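Virulence-associated protein I (Coxiella burnetii, PDB 3TRB) probably binds DNA as the antidote protein of a HigA-type addiction module. Local coordinates at residues A[20-23]-A[27-30]; A[44-47]-A[51-54]; A[60-65]-A[71-76]. All blocks are in the same frame, centred on the assembly; numbering follows the deposited sequence.

Contact 1 of 3, residues A[20-23]-A[27-30]; sequences EELG and KMSA
The turn from helix 14-24 into helix 30-37, the first linker of a compact helix-turn-helix domain of the Cro/C1 (XRE) type, is held by Leu22 and Gly23 on one side and by Lys27 and Met28 on the other. Two carbonyls near the end of helix 14-24 receive the NH groups of the returning chain. Met28 N donates to Leu22 O over 3.0 Å, and Lys27 N donates to Gly23 O over 3.1 Å. One bond thus spans six residues and the other four. Lys27 has left-handed helical backbone angles (phi 48°, psi 57°), consistent with the sharp change of chain direction that sets two successive NH groups against two successive carbonyls.

Leu22 and Met28 add the apolar half of the contact. Met28, modelled as selenomethionine, has CG anti to its backbone N (chi1 177°), which carries the chain alongside Leu22 before a bend at its far end leads it away. The two side chains cross obliquely: CD2 of Leu22 lies 3.9 Å from SE of Met28 and 4.0 Å from its CG. Beyond the pair, Leu22 reaches Leu33, Leu48 and Phe66, while Met28 packs on His36 and on Tyr100 of the second subunit, so this side chain also meets the subunit interface. Next in the chain, Ser29 is the N-cap of helix 30-37: its side chain caps a backbone N just beyond Ala30, and its own N is hydrogen-bonded to Gln32 OE1, as in a capping box. Back at the turn, CB of Leu22 rests 3.5 Å from Met28 O.

Contact 2 of 3, residues A[44-47]-A[51-54]; sequences VTAI and ARSI
Ala46 O takes two backbone NH groups from the chain that leaves helix 41-48. Ala51 N is the main donor, at 2.8 Å with 154° at the hydrogen. Arg52 N reaches the same oxygen from 3.3 Å at a poorer angle, a weak second bond. The five-residue step from Ala46 to Ala51 matches the span of the outer bond of a Schellman motif and is consistent with such a helix end.

Apolar contacts follow the same path. The methyl of Ala46 meets the root of the Arg52 side chain, 3.8 Å from its CB; in the conformer described, one of two modelled, CG comes to 3.5 Å. In this conformer Arg52 has CG anti to its carbonyl carbon (chi1 -69°), and the chain bends at chi2 so that its end leads away from the helix.

In a Cro/C1-type helix-turn-helix, helix 41-48 stands where the recognition helix is expected, so this turn probably follows the element that reads DNA, leading to helix 56-66. On its buried side, CG2 of Ile47 approaches CG1 of Ile54 at 4.3 Å, and Ile47 also touches Leu18 of helix 14-24.

Polar backbone also lines Ile47: its CA is 3.8 Å from Arg52 O. Further on, Ile54 N is hydrogen-bonded to Gln77 OE1 of helix 70-96.

Contact 3 of 3, residues A[60-65]-A[71-76]; sequences LRLAKF and EFWLNL
Leu62 makes most of the contact between helix 56-66 and the start of helix 70-96, laying its side chain over one face of the Trp73 indole. Its CB sits 3.7 Å from the centroid of the five-membered ring and 18° off the ring normal, a CH-pi contact; the closest ring atom to CB is NE1, at 3.5 Å. With CG anti to the carbonyl carbon (chi1 -72°), the branch extends across the ring and CD1 comes to 3.8 Å from Trp73 CD2, so that CB and CD1 rest on the same face. The two side chains cross at about a right angle. On the opposite face lies Phe72, the neighbour of Trp73 in sequence, with CE2 3.6 Å above the indole plane and over its centre. The indole is thus held between two residues.

Ala63 adds its backbone N, which approaches Trp73 NE1 obliquely at 4.1 Å. That NE1 has a weak hydrogen bond to Thr68 OG1 in the linker, a polar partner for a buried NH.

Lys64 and Phe65 turn to other surfaces. Lys64 NZ makes a weak hydrogen bond to Val97 O of the second subunit, and the Phe65 ring stacks with His36. A tryptophan from helix 70-96, packed on a leucine of helix 56-66, forms part of the buried helix packing of this all-helical, Cro/C1-type domain.

In the fold
Contacts 1 and 2 are both helix-ending turns, partly buried, where backbone NH groups meet carbonyls near the helix end and apolar side chains supply the inner half. Contact 3, wholly buried, joins two helices mainly by packing of side chains, without hydrogen bonds between the two segments. The three follow one another along the chain, yet each touches the other two. Ala30, opening helix 30-37, rests on Val44 and Thr45, tying contact 1 to contact 2. Ile54 CD1 lies 3.8 Å from Trp73 CE3, so contact 2 packs against contact 3. SE of Met28 comes within 3.8 Å of CZ of Phe65. Contact 1 meets the second subunit, contact 3 the second and third, contact 2 no other chain.

Contact 1 of 3, residues A[20-23]-A[27-30]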
loop_
_atom_site.group_PDB
_atom_site.type_symbol
_atom_site.label_atom_id
_atom_site.label_comp_id
_atom_site.label_asym_id
_atom_site.label_seq_id
_atom_site.Cartn_x
_atom_site.Cartn_y
_atom_site.Cartn_z
ATOM N N GLU A 20 29.900 4.502 -14.368
ATOM C CA GLU A 20 29.824 5.719 -15.169
ATOM C C GLU A 20 30.054 6.958 -14.307
ATOM O O GLU A 20 30.755 7.885 -14.710
ATOM C CB GLU A 20 28.466 5.809 -15.868
ATOM C CG GLU A 20 28.272 4.805 -16.994
ATOM C CD GLU A 20 28.893 5.265 -18.300
ATOM O OE1 GLU A 20 28.880 6.485 -18.568
ATOM O OE2 GLU A 20 29.392 4.406 -19.056
ATOM N N GLU A 21 29.458 6.965 -13.119
ATOM C CA GLU A 21 29.605 8.086 -12.197
ATOM C C GLU A 21 31.044 8.242 -11.722
ATOM O O GLU A 21 31.581 9.351 -11.687
ATOM C CB GLU A 21 28.666 7.927 -11.001
ATOM C CG GLU A 21 27.209 8.211 -11.320
ATOM C CD GLU A 21 26.988 9.638 -11.779
ATOM O OE1 GLU A 21 27.713 10.538 -11.303
ATOM O OE2 GLU A 21 26.090 9.858 -12.619
ATOM N N LEU A 22 31.666 7.127 -11.351
ATOM C CA LEU A 22 33.058 7.141 -10.918
ATOM C C LEU A 22 33.954 7.711 -12.010
ATOM O O LEU A 22 34.834 8.530 -11.740
ATOM C CB LEU A 22 33.522 5.730 -10.551
ATOM C CG LEU A 22 32.843 5.075 -9.344
ATOM C CD1 LEU A 22 33.377 3.668 -9.129
ATOM C CD2 LEU A 22 33.038 5.921 -8.098
ATOM N N GLY A 23 33.721 7.276 -13.243
ATOM C CA GLY A 23 34.498 7.737 -14.377
ATOM C C GLY A 23 34.467 9.246 -14.516
ATOM O O GLY A 23 35.487 9.871 -14.799
ATOM N N LYS A 27 37.971 9.851 -12.931
ATOM C CA LYS A 27 38.309 8.433 -13.033
ATOM C C LYS A 27 38.590 7.816 -11.665
ATOM O O LYS A 27 39.667 7.269 -11.432
ATOM C CB LYS A 27 39.515 8.232 -13.956
ATOM C CG LYS A 27 39.344 8.828 -15.344
ATOM C CD LYS A 27 40.581 8.600 -16.197
ATOM C CE LYS A 27 40.453 9.268 -17.556
ATOM N NZ LYS A 27 41.688 9.102 -18.375
HETATM N N MSE A 28 37.619 7.909 -10.762
HETATM C CA MSE A 28 37.779 7.365 -9.420
HETATM C C MSE A 28 37.815 5.839 -9.440
HETATM O O MSE A 28 36.986 5.199 -10.087
HETATM C CB MSE A 28 36.659 7.861 -8.504
HETATM C CG MSE A 28 36.708 7.282 -7.103
HETATM SE SE MSE A 28 35.390 8.082 -5.909
HETATM C CE MSE A 28 36.107 9.895 -5.824
ATOM N N SER A 29 38.779 5.264 -8.727
ATOM C CA SER A 29 38.956 3.815 -8.698
ATOM C C SER A 29 38.028 3.152 -7.685
ATOM O O SER A 29 37.377 3.827 -6.888
ATOM C CB SER A 29 40.408 3.462 -8.370
ATOM O OG SER A 29 40.724 3.800 -7.030
ATOM N N ALA A 30 37.979 1.825 -7.723
ATOM C CA ALA A 30 37.182 1.062 -6.772
ATOM C C ALA A 30 37.724 1.246 -5.360
ATOM O O ALA A 30 36.960 1.385 -4.405
ATOM C CB ALA A 30 37.165 -0.410 -7.151
#

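Contact 2 of 3, residues A[44-47]-A[51-54]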
loop_
_atom_site.group_PDB
_atom_site.type_symbol
_atom_site.label_atom_id
_atom_site.label_comp_id
_atom_site.label_asym_id
_atom_site.label_seq_id
_atom_site.Cartn_x
_atom_site.Cartn_y
_atom_site.Cartn_z
ATOM N N VAL A 44 32.764 -3.038 -3.359
ATOM C CA VAL A 44 32.648 -2.102 -4.472
ATOM C C VAL A 44 32.885 -2.809 -5.804
ATOM O O VAL A 44 32.112 -2.655 -6.746
ATOM C CB VAL A 44 33.645 -0.936 -4.335
ATOM C CG1 VAL A 44 33.678 -0.116 -5.614
ATOM C CG2 VAL A 44 33.282 -0.064 -3.140
ATOM N N THR A 45 33.961 -3.587 -5.872
ATOM C CA THR A 45 34.296 -4.331 -7.081
ATOM C C THR A 45 33.176 -5.282 -7.494
ATOM O O THR A 45 32.841 -5.386 -8.674
ATOM C CB THR A 45 35.599 -5.127 -6.901
ATOM O OG1 THR A 45 36.706 -4.220 -6.831
ATOM C CG2 THR A 45 35.808 -6.080 -8.066
ATOM N N ALA A 46 32.601 -5.973 -6.515
ATOM C CA ALA A 46 31.516 -6.910 -6.777
ATOM C C ALA A 46 30.299 -6.201 -7.365
ATOM O O ALA A 46 29.669 -6.703 -8.294
ATOM C CB ALA A 46 31.140 -7.654 -5.504
ATOM N N ILE A 47 29.978 -5.031 -6.822
ATOM C CA ILE A 47 28.859 -4.240 -7.321
ATOM C C ILE A 47 29.139 -3.745 -8.736
ATOM O O ILE A 47 28.270 -3.801 -9.606
ATOM C CB ILE A 47 28.567 -3.037 -6.403
ATOM C CG1 ILE A 47 28.082 -3.520 -5.034
ATOM C CG2 ILE A 47 27.542 -2.113 -7.045
ATOM C CD1 ILE A 47 27.915 -2.409 -4.019
ATOM N N ALA A 51 28.071 -8.511 -9.648
ATOM C CA ALA A 51 28.088 -9.777 -8.925
ATOM C C ALA A 51 27.423 -9.662 -7.558
ATOM O O ALA A 51 27.214 -10.663 -6.877
ATOM C CB ALA A 51 29.516 -10.289 -8.783
ATOM N N ARG A 52 27.109 -8.441 -7.148
ATOM C CA ARG A 52 26.408 -8.232 -5.888
ATOM C C ARG A 52 25.427 -7.073 -5.996
ATOM O O ARG A 52 25.582 -6.186 -6.834
ATOM C CB ARG A 52 27.393 -8.007 -4.737
ATOM C CG ARG A 52 28.199 -9.244 -4.347
ATOM C CD ARG A 52 27.301 -10.403 -3.933
ATOM N NE ARG A 52 28.071 -11.550 -3.454
ATOM C CZ ARG A 52 28.507 -12.541 -4.227
ATOM N NH1 ARG A 52 28.252 -12.539 -5.527
ATOM N NH2 ARG A 52 29.200 -13.540 -3.698
ATOM N N SER A 53 24.413 -7.098 -5.140
ATOM C CA SER A 53 23.357 -6.092 -5.165
ATOM C C SER A 53 23.674 -4.907 -4.262
ATOM O O SER A 53 24.565 -4.979 -3.417
ATOM C CB SER A 53 22.020 -6.710 -4.742
ATOM O OG SER A 53 21.652 -7.777 -5.598
ATOM N N ILE A 54 22.942 -3.813 -4.451
ATOM C CA ILE A 54 23.039 -2.673 -3.549
ATOM C C ILE A 54 22.082 -2.866 -2.381
ATOM O O ILE A 54 20.862 -2.841 -2.555
ATOM C CB ILE A 54 22.703 -1.349 -4.254
ATOM C CG1 ILE A 54 23.744 -1.034 -5.331
ATOM C CG2 ILE A 54 22.634 -0.212 -3.245
ATOM C CD1 ILE A 54 23.601 0.349 -5.927
#

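Contact 3 of 3, residues A[60-65]-A[71-76]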
loop_
_atom_site.group_PDB
_atom_site.type_symbol
_atom_site.label_atom_id
_atom_site.label_comp_id
_atom_site.label_asym_id
_atom_site.label_seq_id
_atom_site.Cartn_x
_atom_site.Cartn_y
_atom_site.Cartn_z
ATOM N N LEU A 60 22.672 3.930 1.613
ATOM C CA LEU A 60 22.827 5.051 2.537
ATOM C C LEU A 60 24.210 5.678 2.417
ATOM O O LEU A 60 24.356 6.898 2.478
ATOM C CB LEU A 60 22.584 4.597 3.978
ATOM C CG LEU A 60 21.136 4.299 4.376
ATOM C CD1 LEU A 60 21.080 3.680 5.763
ATOM C CD2 LEU A 60 20.301 5.566 4.316
ATOM N N ARG A 61 25.224 4.837 2.244
ATOM C CA ARG A 61 26.595 5.316 2.108
ATOM C C ARG A 61 26.790 6.051 0.783
ATOM O O ARG A 61 27.388 7.126 0.744
ATOM C CB ARG A 61 27.584 4.158 2.241
ATOM C CG ARG A 61 27.493 3.439 3.578
ATOM C CD ARG A 61 28.476 2.285 3.676
ATOM N NE ARG A 61 28.416 1.650 4.989
ATOM C CZ ARG A 61 29.103 2.061 6.049
ATOM N NH1 ARG A 61 29.906 3.111 5.951
ATOM N NH2 ARG A 61 28.986 1.424 7.206
ATOM N N LEU A 62 26.278 5.464 -0.296
ATOM C CA LEU A 62 26.328 6.093 -1.611
ATOM C C LEU A 62 25.592 7.428 -1.605
ATOM O O LEU A 62 26.058 8.405 -2.191
ATOM C CB LEU A 62 25.729 5.170 -2.673
ATOM C CG LEU A 62 26.549 3.938 -3.058
ATOM C CD1 LEU A 62 25.719 2.990 -3.911
ATOM C CD2 LEU A 62 27.825 4.346 -3.784
ATOM N N ALA A 63 24.442 7.464 -0.940
ATOM C CA ALA A 63 23.645 8.682 -0.853
ATOM C C ALA A 63 24.421 9.807 -0.176
ATOM O O ALA A 63 24.410 10.947 -0.639
ATOM C CB ALA A 63 22.346 8.409 -0.108
ATOM N N LYS A 64 25.098 9.475 0.919
ATOM C CA LYS A 64 25.877 10.451 1.676
ATOM C C LYS A 64 27.077 10.943 0.873
ATOM O O LYS A 64 27.416 12.124 0.908
ATOM C CB LYS A 64 26.345 9.845 3.002
ATOM C CG LYS A 64 27.226 10.760 3.844
ATOM C CD LYS A 64 26.427 11.888 4.474
ATOM C CE LYS A 64 27.303 12.760 5.363
ATOM N NZ LYS A 64 27.884 11.994 6.501
ATOM N N PHE A 65 27.718 10.032 0.147
ATOM C CA PHE A 65 28.904 10.379 -0.626
ATOM C C PHE A 65 28.574 11.184 -1.880
ATOM O O PHE A 65 29.187 12.219 -2.137
ATOM C CB PHE A 65 29.689 9.122 -1.005
ATOM C CG PHE A 65 30.892 9.392 -1.867
ATOM C CD1 PHE A 65 32.022 9.988 -1.334
ATOM C CD2 PHE A 65 30.897 9.038 -3.207
ATOM C CE1 PHE A 65 33.132 10.232 -2.121
ATOM C CE2 PHE A 65 32.003 9.280 -3.999
ATOM C CZ PHE A 65 33.122 9.878 -3.454
ATOM N N GLU A 71 17.010 6.186 -1.754
ATOM C CA GLU A 71 15.938 5.658 -2.590
ATOM C C GLU A 71 16.371 5.534 -4.046
ATOM O O GLU A 71 16.004 4.582 -4.732
ATOM C CB GLU A 71 14.688 6.536 -2.488
ATOM C CG GLU A 71 13.941 6.436 -1.164
ATOM C CD GLU A 71 14.523 7.324 -0.079
ATOM O OE1 GLU A 71 15.514 8.035 -0.350
ATOM O OE2 GLU A 71 13.979 7.314 1.045
ATOM N N PHE A 72 17.150 6.505 -4.514
ATOM C CA PHE A 72 17.645 6.493 -5.886
ATOM C C PHE A 72 18.390 5.203 -6.205
ATOM O O PHE A 72 18.156 4.585 -7.244
ATOM C CB PHE A 72 18.558 7.696 -6.137
ATOM C CG PHE A 72 19.360 7.598 -7.403
ATOM C CD1 PHE A 72 18.825 8.007 -8.614
ATOM C CD2 PHE A 72 20.654 7.105 -7.381
ATOM C CE1 PHE A 72 19.565 7.921 -9.778
ATOM C CE2 PHE A 72 21.397 7.017 -8.541
ATOM C CZ PHE A 72 20.851 7.425 -9.741
ATOM N N TRP A 73 19.283 4.800 -5.307
ATOM C CA TRP A 73 20.124 3.629 -5.533
ATOM C C TRP A 73 19.358 2.316 -5.403
ATOM O O TRP A 73 19.604 1.371 -6.151
ATOM C CB TRP A 73 21.337 3.646 -4.598
ATOM C CG TRP A 73 22.277 4.773 -4.895
ATOM C CD1 TRP A 73 22.414 5.935 -4.197
ATOM C CD2 TRP A 73 23.198 4.851 -5.990
ATOM N NE1 TRP A 73 23.373 6.730 -4.784
ATOM C CE2 TRP A 73 23.868 6.087 -5.887
ATOM C CE3 TRP A 73 23.525 3.994 -7.046
ATOM C CZ2 TRP A 73 24.843 6.485 -6.796
ATOM C CZ3 TRP A 73 24.494 4.391 -7.948
ATOM C CH2 TRP A 73 25.142 5.627 -7.817
ATOM N N LEU A 74 18.426 2.262 -4.458
ATOM C CA LEU A 74 17.622 1.061 -4.272
ATOM C C LEU A 74 16.648 0.869 -5.429
ATOM O O LEU A 74 16.364 -0.259 -5.828
ATOM C CB LEU A 74 16.873 1.104 -2.939
ATOM C CG LEU A 74 17.742 1.012 -1.684
ATOM C CD1 LEU A 74 16.879 0.962 -0.433
ATOM C CD2 LEU A 74 18.646 -0.207 -1.758
ATOM N N ASN A 75 16.143 1.975 -5.967
ATOM C CA ASN A 75 15.249 1.918 -7.120
ATOM C C ASN A 75 15.967 1.445 -8.380
ATOM O O ASN A 75 15.359 0.824 -9.253
ATOM C CB ASN A 75 14.577 3.269 -7.360
ATOM C CG ASN A 75 13.292 3.428 -6.565
ATOM O OD1 ASN A 75 12.906 2.540 -5.802
ATOM N ND2 ASN A 75 12.625 4.560 -6.739
ATOM N N LEU A 76 17.260 1.743 -8.476
ATOM C CA LEU A 76 18.073 1.217 -9.564
ATOM C C LEU A 76 18.164 -0.299 -9.445
ATOM O O LEU A 76 18.051 -1.017 -10.436
ATOM C CB LEU A 76 19.473 1.838 -9.552
ATOM C CG LEU A 76 19.578 3.296 -10.000
ATOM C CD1 LEU A 76 21.029 3.746 -9.997
ATOM C CD2 LEU A 76 18.965 3.475 -11.381
#